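Local coordinates for protein alpha-amylase (PDB 6M4K) that probably catalyses the endohydrolysis of alpha-1,4-glucosidic linkages in starch-like polysaccharides, as a calcium- and chloride-dependent, cold-active amylase of glycoside hydrolase family 13, at residues A[61-66]-A[300-305]; A[346-351]-A[355-360]; A[363-368]-A[379-384]. All blocks are in the same frame, centred on the assembly; numbering follows the deposited sequence. Where two conformers were deposited one is given.

The three contacts follow one another along the chain and lie on the same side of its centre, among the loops of the catalytic barrel. Interaction 1 is the nearest to a known site: the side chain of Asp303 is about 10 Å from that of the calcium ligand His204, and about 6 Å from a bound acetate. Its centre lies about 11 Å from that of interaction 2, which it touches where Trp63 NE1 probably donates to Asp360 O at 2.7 Å. Interaction 2 in turn meets interaction 3, whose centre is about 14 Å from its own, through a probable backbone bond of 2.8 Å from Asn347 N to Glu381 O. Interaction 2 thus touches both of the others.

Interaction 1 (A[61-66]-A[300-305]); sequences YPWWQR and DNHDNQ
Trp63 meets His302 in a buried aromatic contact without hydrogen bonds, between the loop that follows the second strand of the barrel (44-47) and the one that follows the seventh (295-297). The six-membered end of the indole, CZ3 and CH2, does the touching: Trp63 CZ3 comes within 3.5 Å of His302 CD2, lying at the edge of the imidazole and near its plane. The two planes stand 76° apart, an oblique pairing. Both CB atoms point toward the other loop, and with CG between the backbone N and the carbonyl carbon the rings meet there. Asp303 OD1 lies 3.3 Å from Trp63 CH2 in one of two conformers, a doubtful contact.

Residues 300-305 carry the Asn-His-Asp sequence that in family 13 enzymes follows the seventh barrel strand and faces the substrate cleft. The turn is set by an Asx motif, in which Asn304 N donates to Asn301 OD1 at 2.8 Å, almost straight at 178°. Asn301 N returns a bond to Asn304 OD1, so two asparagines, each offering a short carbonyl, hold the backbone that presents His302. Gln305 NE2 also hydrogen-bonds Asp300 OD2.

Tryptophan suits its place because a broad apolar plate and one N-H are both used: NE1 donates to Asp360 O, and Arg306 makes a cation-pi contact with the ring. With an alanine in place of Trp63, Asp360 O would probably lose its donor and the edge of His302 its neighbour. The imidazole also meets the ring of Phe23, and the His302 side chain touches Met343 of the eighth strand.

Interaction 2 (A[346-351]-A[355-360]); sequences YNWPRN and GVDTND
Asp357 supplies the chief polar side-chain bonds to residues 346-351. Its CG stands anti to the backbone N (chi1 173°), which carries both oxygens across the gap. OD2 uses its syn lone pair to take the indole N-H of Trp348 at 2.7 Å, within the ring plane, while OD1 is reached from opposite faces of the carboxylate by Asn351 N and Asn359 N. The latter bond closes an Asx turn at the start of the type I turn Asp357-Asp360. A carboxylate suits this buried position, since three donors satisfy it and would probably stabilise its charge.

Two amide side chains act as donors instead. Asn359 ND2 donates to Pro349 O at 2.8 Å, in the carbonyl plane, and Asn351 ND2 meets Thr358 OG1 at 2.9 Å. Between backbones, Thr358 N donates to Asn351 O.

Van der Waals packing is slighter: Arg350 CB lies over one face of the Trp348 ring, toward its rim, and Arg350 CG rests 3.5 Å from Asp357 OD2.

Around the contact, Phe320 meets Trp348 edge-to-face and Arg306 makes a cation-pi contact with Trp348, while residues 346-351 lead from barrel strand 339-344 into the hairpin 352-353/356-357, whose second strand lies in 355-360.

Interaction 3 (A[363-368]-A[379-384]); sequences GPPTNG and NGEWIC. With SO4 (sulfate ion), chain E.
Asn379 OD1 is gripped by the backbone N atoms of Glu381 and Trp382, the two residues that meet Pro365 across the contact. The bond from Glu381 N is 2.8 Å long and makes an Asx turn; that from Trp382 N is nearly in line with the C=O. Asparagine suits the place, its short side chain carrying a carbonyl back over the turn, and Gly380 takes a positive phi of 83° at which a side chain would be jammed against the preceding carbonyl O.

The turn holds Trp382 for the main apolar contact. With CG anti to its own carbonyl carbon (chi1 -61°), the indole offers one face to the Pro365 ring, which sits offset toward its rim. Pro365 CG lies over that face, 3.6 Å from Trp382 CE2, and Pro365 CD forms a CH-pi contact with the six-membered ring, 18° off its normal. A proline is well fitted to this, being flat-sided, rigid and rich in slightly polarised C-H groups. Pro364 CB adds a looser touch at Trp382 CH2, and Trp25 meets the indole edge-to-face.

Glu381 packs beside the same proline, its CB near Pro365 CG and its OE1 3.6 Å from Pro365 CB. OE1 thus touches the proline while its charge is paired with Lys373.

Further along, Thr366 OG1 accepts from Gly368 N in an ST turn. In one of two conformers, and so doubtfully, Asn367 ND2 donates to sulfate O4 at 2.8 Å; the ion, probably from the crystallisation liquor, is also held by Asp374 N.

The whole is a proline-on-tryptophan CH-pi packing within the long connection from the eighth barrel strand to helix 389-401, a stretch also tied by the disulfide Cys377-Cys384.

Interaction 1 (A[61-66]-A[300-305])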
loop_
_atom_site.group_PDB
_atom_site.type_symbol
_atom_site.label_atom_id
_atom_site.label_comp_id
_atom_site.label_asym_id
_atom_site.label_seq_id
_atom_site.Cartn_x
_atom_site.Cartn_y
_atom_site.Cartn_z
ATOM N N TYR A 61 -13.401 19.590 0.082
ATOM C CA TYR A 61 -13.438 18.133 -0.072
ATOM C C TYR A 61 -12.046 17.516 -0.186
ATOM O O TYR A 61 -11.743 16.837 -1.168
ATOM C CB TYR A 61 -14.343 17.762 -1.245
ATOM C CG TYR A 61 -15.676 18.490 -1.163
ATOM C CD1 TYR A 61 -16.652 18.073 -0.268
ATOM C CD2 TYR A 61 -15.948 19.611 -1.954
ATOM C CE1 TYR A 61 -17.876 18.722 -0.174
ATOM C CE2 TYR A 61 -17.176 20.273 -1.868
ATOM C CZ TYR A 61 -18.127 19.820 -0.979
ATOM O OH TYR A 61 -19.350 20.465 -0.874
ATOM N N PRO A 62 -11.182 17.739 0.800
ATOM C CA PRO A 62 -9.833 17.163 0.757
ATOM C C PRO A 62 -9.866 15.644 0.909
ATOM O O PRO A 62 -10.820 15.068 1.435
ATOM C CB PRO A 62 -9.160 17.812 1.970
ATOM C CG PRO A 62 -10.284 17.985 2.949
ATOM C CD PRO A 62 -11.477 18.373 2.094
ATOM N N TRP A 63 -8.782 14.987 0.478
ATOM C CA TRP A 63 -8.720 13.536 0.675
ATOM C C TRP A 63 -8.758 13.187 2.157
ATOM O O TRP A 63 -9.364 12.181 2.542
ATOM C CB TRP A 63 -7.470 12.931 0.016
ATOM C CG TRP A 63 -6.213 13.419 0.615
ATOM C CD1 TRP A 63 -5.506 14.532 0.246
ATOM C CD2 TRP A 63 -5.504 12.845 1.724
ATOM N NE1 TRP A 63 -4.408 14.682 1.051
ATOM C CE2 TRP A 63 -4.381 13.662 1.969
ATOM C CE3 TRP A 63 -5.716 11.725 2.539
ATOM C CZ2 TRP A 63 -3.465 13.392 2.985
ATOM C CZ3 TRP A 63 -4.811 11.461 3.557
ATOM C CH2 TRP A 63 -3.696 12.288 3.767
ATOM N N TRP A 64 -8.167 14.025 3.003
ATOM C CA TRP A 64 -7.992 13.644 4.400
ATOM C C TRP A 64 -9.278 13.684 5.212
ATOM O O TRP A 64 -9.283 13.210 6.354
ATOM C CB TRP A 64 -6.855 14.416 5.066
ATOM C CG TRP A 64 -6.809 15.889 4.840
ATOM C CD1 TRP A 64 -5.917 16.551 4.043
ATOM C CD2 TRP A 64 -7.624 16.895 5.456
ATOM N NE1 TRP A 64 -6.132 17.902 4.115
ATOM C CE2 TRP A 64 -7.174 18.144 4.968
ATOM C CE3 TRP A 64 -8.677 16.864 6.373
ATOM C CZ2 TRP A 64 -7.748 19.352 5.363
ATOM C CZ3 TRP A 64 -9.260 18.082 6.757
ATOM C CH2 TRP A 64 -8.779 19.302 6.252
ATOM N N GLN A 65 -10.377 14.220 4.666
ATOM C CA GLN A 65 -11.648 14.144 5.379
ATOM C C GLN A 65 -12.039 12.694 5.663
ATOM O O GLN A 65 -12.734 12.422 6.650
ATOM C CB GLN A 65 -12.750 14.873 4.595
ATOM C CG GLN A 65 -13.233 14.101 3.397
ATOM C CD GLN A 65 -14.247 14.851 2.543
ATOM O OE1 GLN A 65 -14.674 15.967 2.878
ATOM N NE2 GLN A 65 -14.639 14.238 1.433
ATOM N N ARG A 66 -11.574 11.752 4.833
ATOM C CA ARG A 66 -11.941 10.351 5.013
ATOM C C ARG A 66 -11.229 9.697 6.186
ATOM O O ARG A 66 -11.632 8.597 6.584
ATOM C CB ARG A 66 -11.725 9.556 3.723
ATOM C CG ARG A 66 -12.631 10.056 2.612
ATOM C CD ARG A 66 -12.504 9.230 1.363
ATOM N NE ARG A 66 -13.166 7.926 1.484
ATOM C CZ ARG A 66 -13.505 7.193 0.435
ATOM N NH1 ARG A 66 -13.257 7.650 -0.789
ATOM N NH2 ARG A 66 -14.116 6.023 0.581
ATOM N N ASP A 300 5.614 3.666 -2.136
ATOM C CA ASP A 300 5.008 4.871 -1.586
ATOM C C ASP A 300 3.587 4.549 -1.153
ATOM O O ASP A 300 3.017 3.527 -1.543
ATOM C CB ASP A 300 5.057 6.085 -2.559
ATOM C CG ASP A 300 4.192 5.911 -3.801
ATOM O OD1 ASP A 300 3.966 4.771 -4.262
ATOM O OD2 ASP A 300 3.756 6.953 -4.362
ATOM N N ASN A 301 3.021 5.426 -0.325
ATOM C CA ASN A 301 1.611 5.369 0.042
ATOM C C ASN A 301 0.997 6.759 -0.135
ATOM O O ASN A 301 1.659 7.711 -0.579
ATOM C CB ASN A 301 1.392 4.765 1.442
ATOM C CG ASN A 301 1.702 5.734 2.571
ATOM O OD1 ASN A 301 2.276 6.807 2.355
ATOM N ND2 ASN A 301 1.316 5.360 3.793
ATOM N N HIS A 302 -0.277 6.884 0.235
ATOM C CA HIS A 302 -0.996 8.123 -0.036
ATOM C C HIS A 302 -0.461 9.279 0.798
ATOM O O HIS A 302 -0.533 10.440 0.372
ATOM C CB HIS A 302 -2.497 7.905 0.189
ATOM C CG HIS A 302 -2.862 7.602 1.608
ATOM N ND1 HIS A 302 -2.799 6.335 2.148
ATOM C CD2 HIS A 302 -3.302 8.415 2.599
ATOM C CE1 HIS A 302 -3.176 6.383 3.414
ATOM N NE2 HIS A 302 -3.479 7.632 3.712
ATOM N N ASP A 303 0.084 8.985 1.978
ATOM C CA ASP A 303 0.617 10.017 2.861
ATOM C C ASP A 303 1.985 10.480 2.405
ATOM O O ASP A 303 2.228 11.688 2.270
ATOM C CB ASP A 303 0.806 9.477 4.278
ATOM C CG ASP A 303 -0.471 9.351 5.045
ATOM O OD1 ASP A 303 -1.353 10.228 4.907
ATOM O OD2 ASP A 303 -0.572 8.376 5.823
ATOM N N ASN A 304 2.909 9.545 2.199
ATOM C CA ASN A 304 4.270 9.954 1.916
ATOM C C ASN A 304 4.496 10.377 0.474
ATOM O O ASN A 304 5.480 11.066 0.208
ATOM C CB ASN A 304 5.308 8.961 2.470
ATOM C CG ASN A 304 5.312 7.616 1.756
ATOM O OD1 ASN A 304 4.829 7.482 0.630
ATOM N ND2 ASN A 304 5.934 6.620 2.394
ATOM N N GLN A 305 3.586 10.053 -0.452
ATOM C CA GLN A 305 3.696 10.680 -1.771
ATOM C C GLN A 305 3.344 12.164 -1.728
ATOM O O GLN A 305 3.591 12.875 -2.710
ATOM C CB GLN A 305 2.877 9.945 -2.850
ATOM C CG GLN A 305 1.367 10.103 -2.723
ATOM C CD GLN A 305 0.545 9.475 -3.852
ATOM O OE1 GLN A 305 -0.643 9.792 -3.985
ATOM N NE2 GLN A 305 1.154 8.608 -4.668
#

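Interaction 2 (A[346-351]-A[355-360])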
loop_
_atom_site.group_PDB
_atom_site.type_symbol
_atom_site.label_atom_id
_atom_site.label_comp_id
_atom_site.label_asym_id
_atom_site.label_seq_id
_atom_site.Cartn_x
_atom_site.Cartn_y
_atom_site.Cartn_z
ATOM N N TYR A 346 -3.984 9.437 -7.977
ATOM C CA TYR A 346 -4.498 10.478 -8.849
ATOM C C TYR A 346 -3.526 11.653 -8.879
ATOM O O TYR A 346 -2.737 11.870 -7.960
ATOM C CB TYR A 346 -5.901 10.923 -8.425
ATOM C CG TYR A 346 -6.041 11.507 -7.027
ATOM C CD1 TYR A 346 -5.666 12.823 -6.768
ATOM C CD2 TYR A 346 -6.587 10.762 -5.978
ATOM C CE1 TYR A 346 -5.813 13.374 -5.516
ATOM C CE2 TYR A 346 -6.742 11.312 -4.716
ATOM C CZ TYR A 346 -6.360 12.622 -4.486
ATOM O OH TYR A 346 -6.536 13.165 -3.242
ATOM N N ASN A 347 -3.613 12.431 -9.956
ATOM C CA ASN A 347 -2.805 13.632 -10.108
ATOM C C ASN A 347 -3.415 14.787 -9.325
ATOM O O ASN A 347 -4.629 14.871 -9.137
ATOM C CB ASN A 347 -2.727 13.987 -11.594
ATOM C CG ASN A 347 -1.517 14.834 -11.939
ATOM O OD1 ASN A 347 -0.671 15.115 -11.100
ATOM N ND2 ASN A 347 -1.429 15.230 -13.205
ATOM N N TRP A 348 -2.559 15.685 -8.870
ATOM C CA TRP A 348 -3.008 16.887 -8.187
ATOM C C TRP A 348 -1.935 17.943 -8.376
ATOM O O TRP A 348 -0.807 17.621 -8.765
ATOM C CB TRP A 348 -3.285 16.623 -6.695
ATOM C CG TRP A 348 -2.065 16.626 -5.804
ATOM C CD1 TRP A 348 -1.595 17.673 -5.048
ATOM C CD2 TRP A 348 -1.170 15.527 -5.561
ATOM N NE1 TRP A 348 -0.465 17.289 -4.356
ATOM C CE2 TRP A 348 -0.183 15.981 -4.658
ATOM C CE3 TRP A 348 -1.110 14.201 -6.017
ATOM C CZ2 TRP A 348 0.847 15.163 -4.209
ATOM C CZ3 TRP A 348 -0.079 13.386 -5.559
ATOM C CH2 TRP A 348 0.883 13.877 -4.670
ATOM N N PRO A 349 -2.276 19.257 -8.161
ATOM C CA PRO A 349 -1.277 20.310 -8.445
ATOM C C PRO A 349 -0.237 20.434 -7.341
ATOM O O PRO A 349 -0.170 21.425 -6.595
ATOM C CB PRO A 349 -2.157 21.560 -8.578
ATOM C CG PRO A 349 -3.276 21.302 -7.625
ATOM C CD PRO A 349 -3.580 19.825 -7.774
ATOM N N ARG A 350 0.603 19.401 -7.211
ATOM C CA ARG A 350 1.664 19.424 -6.213
ATOM C C ARG A 350 2.497 20.688 -6.378
ATOM O O ARG A 350 2.911 21.027 -7.488
ATOM C CB ARG A 350 2.555 18.184 -6.372
ATOM C CG ARG A 350 3.576 18.011 -5.244
ATOM C CD ARG A 350 4.515 16.832 -5.485
ATOM N NE ARG A 350 5.491 17.183 -6.509
ATOM C CZ ARG A 350 6.581 16.482 -6.791
ATOM N NH1 ARG A 350 6.842 15.359 -6.134
ATOM N NH2 ARG A 350 7.423 16.906 -7.725
ATOM N N ASN A 351 2.744 21.373 -5.266
ATOM C CA ASN A 351 3.307 22.726 -5.313
ATOM C C ASN A 351 4.193 22.898 -4.077
ATOM O O ASN A 351 3.734 23.353 -3.029
ATOM C CB ASN A 351 2.182 23.754 -5.351
ATOM C CG ASN A 351 2.687 25.159 -5.536
ATOM O OD1 ASN A 351 3.301 25.461 -6.552
ATOM N ND2 ASN A 351 2.437 26.018 -4.568
ATOM N N GLY A 355 9.725 23.090 1.139
ATOM C CA GLY A 355 9.693 21.669 1.431
ATOM C C GLY A 355 8.324 21.070 1.689
ATOM O O GLY A 355 8.239 19.862 1.952
ATOM N N VAL A 356 7.255 21.861 1.617
ATOM C CA VAL A 356 5.901 21.411 1.917
ATOM C C VAL A 356 5.029 21.698 0.706
ATOM O O VAL A 356 5.090 22.793 0.138
ATOM C CB VAL A 356 5.350 22.124 3.163
ATOM C CG1 VAL A 356 3.879 21.773 3.384
ATOM C CG2 VAL A 356 6.184 21.759 4.388
ATOM N N ASP A 357 4.219 20.723 0.310
ATOM C CA ASP A 357 3.277 20.903 -0.792
ATOM C C ASP A 357 2.072 21.689 -0.285
ATOM O O ASP A 357 1.310 21.197 0.552
ATOM C CB ASP A 357 2.881 19.522 -1.301
ATOM C CG ASP A 357 1.786 19.543 -2.337
ATOM O OD1 ASP A 357 1.466 20.629 -2.885
ATOM O OD2 ASP A 357 1.246 18.446 -2.608
ATOM N N THR A 358 1.905 22.917 -0.785
ATOM C CA THR A 358 0.791 23.754 -0.349
ATOM C C THR A 358 -0.552 23.159 -0.738
ATOM O O THR A 358 -1.576 23.522 -0.149
ATOM C CB THR A 358 0.887 25.178 -0.931
ATOM O OG1 THR A 358 0.702 25.155 -2.352
ATOM C CG2 THR A 358 2.236 25.817 -0.612
ATOM N N ASN A 359 -0.565 22.280 -1.734
ATOM C CA ASN A 359 -1.793 21.728 -2.277
ATOM C C ASN A 359 -1.942 20.256 -1.934
ATOM O O ASN A 359 -2.657 19.527 -2.628
ATOM C CB ASN A 359 -1.856 21.964 -3.783
ATOM C CG ASN A 359 -1.738 23.431 -4.141
ATOM O OD1 ASN A 359 -1.996 24.311 -3.317
ATOM N ND2 ASN A 359 -1.327 23.692 -5.367
ATOM N N ASP A 360 -1.293 19.819 -0.848
ATOM C CA ASP A 360 -1.317 18.412 -0.473
ATOM C C ASP A 360 -2.664 17.964 0.052
ATOM O O ASP A 360 -2.829 16.771 0.331
ATOM C CB ASP A 360 -0.190 18.068 0.518
ATOM C CG ASP A 360 -0.274 18.833 1.834
ATOM O OD1 ASP A 360 -1.244 19.581 2.069
ATOM O OD2 ASP A 360 0.660 18.670 2.664
#

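Interaction 3 (A[363-368]-A[379-384])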
loop_
_atom_site.group_PDB
_atom_site.type_symbol
_atom_site.label_atom_id
_atom_site.label_comp_id
_atom_site.label_asym_id
_atom_site.label_seq_id
_atom_site.Cartn_x
_atom_site.Cartn_y
_atom_site.Cartn_z
ATOM N N GLY A 363 -8.286 16.711 -3.034
ATOM C CA GLY A 363 -8.931 15.428 -3.170
ATOM C C GLY A 363 -8.887 14.878 -4.580
ATOM O O GLY A 363 -8.240 15.428 -5.480
ATOM N N PRO A 364 -9.576 13.763 -4.798
ATOM C CA PRO A 364 -9.524 13.085 -6.086
ATOM C C PRO A 364 -10.168 13.908 -7.187
ATOM O O PRO A 364 -10.853 14.908 -6.915
ATOM C CB PRO A 364 -10.335 11.802 -5.825
ATOM C CG PRO A 364 -11.258 12.174 -4.740
ATOM C CD PRO A 364 -10.469 13.077 -3.854
ATOM N N PRO A 365 -9.964 13.501 -8.442
ATOM C CA PRO A 365 -10.621 14.176 -9.572
ATOM C C PRO A 365 -12.116 14.308 -9.341
ATOM O O PRO A 365 -12.812 13.343 -9.002
ATOM C CB PRO A 365 -10.303 13.254 -10.753
ATOM C CG PRO A 365 -8.965 12.641 -10.389
ATOM C CD PRO A 365 -9.073 12.414 -8.892
ATOM N N THR A 366 -12.611 15.527 -9.519
ATOM C CA THR A 366 -13.954 15.870 -9.099
ATOM C C THR A 366 -14.513 16.932 -10.032
ATOM O O THR A 366 -13.771 17.749 -10.589
ATOM C CB THR A 366 -13.953 16.392 -7.649
ATOM O OG1 THR A 366 -15.293 16.658 -7.218
ATOM C CG2 THR A 366 -13.113 17.671 -7.511
ATOM N N ASN A 367 -15.809 16.899 -10.235
ATOM C CA ASN A 367 -16.415 18.026 -10.924
ATOM C C ASN A 367 -16.815 19.121 -9.955
ATOM O O ASN A 367 -17.263 20.187 -10.388
ATOM C CB ASN A 367 -17.588 17.556 -11.780
ATOM C CG ASN A 367 -17.131 16.725 -12.954
ATOM O OD1 ASN A 367 -16.067 16.976 -13.520
ATOM N ND2 ASN A 367 -17.913 15.716 -13.313
ATOM N N GLY A 368 -16.611 18.899 -8.667
ATOM C CA GLY A 368 -17.112 19.756 -7.615
ATOM C C GLY A 368 -18.112 19.019 -6.747
ATOM O O GLY A 368 -18.467 17.866 -6.994
ATOM N N ASN A 379 -5.494 9.665 -18.242
ATOM C CA ASN A 379 -6.070 10.886 -18.793
ATOM C C ASN A 379 -5.470 12.148 -18.184
ATOM O O ASN A 379 -6.033 13.237 -18.358
ATOM C CB ASN A 379 -7.590 10.874 -18.629
ATOM C CG ASN A 379 -8.021 11.057 -17.190
ATOM O OD1 ASN A 379 -7.217 10.906 -16.268
ATOM N ND2 ASN A 379 -9.299 11.371 -16.985
ATOM N N GLY A 380 -4.336 12.034 -17.498
ATOM C CA GLY A 380 -3.756 13.149 -16.783
ATOM C C GLY A 380 -4.332 13.381 -15.410
ATOM O O GLY A 380 -3.816 14.230 -14.669
ATOM N N GLU A 381 -5.414 12.693 -15.057
ATOM C CA GLU A 381 -6.028 12.815 -13.743
ATOM C C GLU A 381 -5.893 11.553 -12.912
ATOM O O GLU A 381 -5.582 11.643 -11.724
ATOM C CB GLU A 381 -7.509 13.188 -13.869
ATOM C CG GLU A 381 -7.721 14.460 -14.694
ATOM C CD GLU A 381 -9.178 14.749 -14.948
ATOM O OE1 GLU A 381 -9.933 14.927 -13.974
ATOM O OE2 GLU A 381 -9.569 14.821 -16.136
ATOM N N TRP A 382 -6.131 10.385 -13.506
ATOM C CA TRP A 382 -5.917 9.109 -12.833
ATOM C C TRP A 382 -4.613 8.502 -13.339
ATOM O O TRP A 382 -4.445 8.294 -14.545
ATOM C CB TRP A 382 -7.099 8.181 -13.099
ATOM C CG TRP A 382 -8.393 8.737 -12.598
ATOM C CD1 TRP A 382 -9.329 9.450 -13.325
ATOM C CD2 TRP A 382 -8.907 8.661 -11.255
ATOM N NE1 TRP A 382 -10.382 9.797 -12.515
ATOM C CE2 TRP A 382 -10.153 9.324 -11.244
ATOM C CE3 TRP A 382 -8.441 8.087 -10.059
ATOM C CZ2 TRP A 382 -10.935 9.427 -10.094
ATOM C CZ3 TRP A 382 -9.224 8.192 -8.914
ATOM C CH2 TRP A 382 -10.457 8.854 -8.940
ATOM N N ILE A 383 -3.695 8.210 -12.413
ATOM C CA ILE A 383 -2.366 7.739 -12.798
ATOM C C ILE A 383 -2.385 6.255 -13.159
ATOM O O ILE A 383 -1.727 5.828 -14.115
ATOM C CB ILE A 383 -1.357 8.046 -11.676
ATOM C CG1 ILE A 383 -1.395 9.539 -11.311
ATOM C CG2 ILE A 383 0.050 7.584 -12.066
ATOM C CD1 ILE A 383 -1.115 10.502 -12.489
ATOM N N CYS A 384 -3.104 5.448 -12.371
ATOM C CA CYS A 384 -3.273 4.011 -12.625
ATOM C C CYS A 384 -1.947 3.261 -12.755
ATOM O O CYS A 384 -1.734 2.510 -13.705
ATOM C CB CYS A 384 -4.155 3.758 -13.845
ATOM S SG CYS A 384 -5.834 4.367 -13.667
HETATM S S SO4 E . -17.453 11.949 -14.972
HETATM O O1 SO4 E . -16.080 12.303 -15.306
HETATM O O2 SO4 E . -17.503 10.918 -13.938
HETATM O O3 SO4 E . -18.119 11.458 -16.177
HETATM O O4 SO4 E . -18.146 13.135 -14.481
#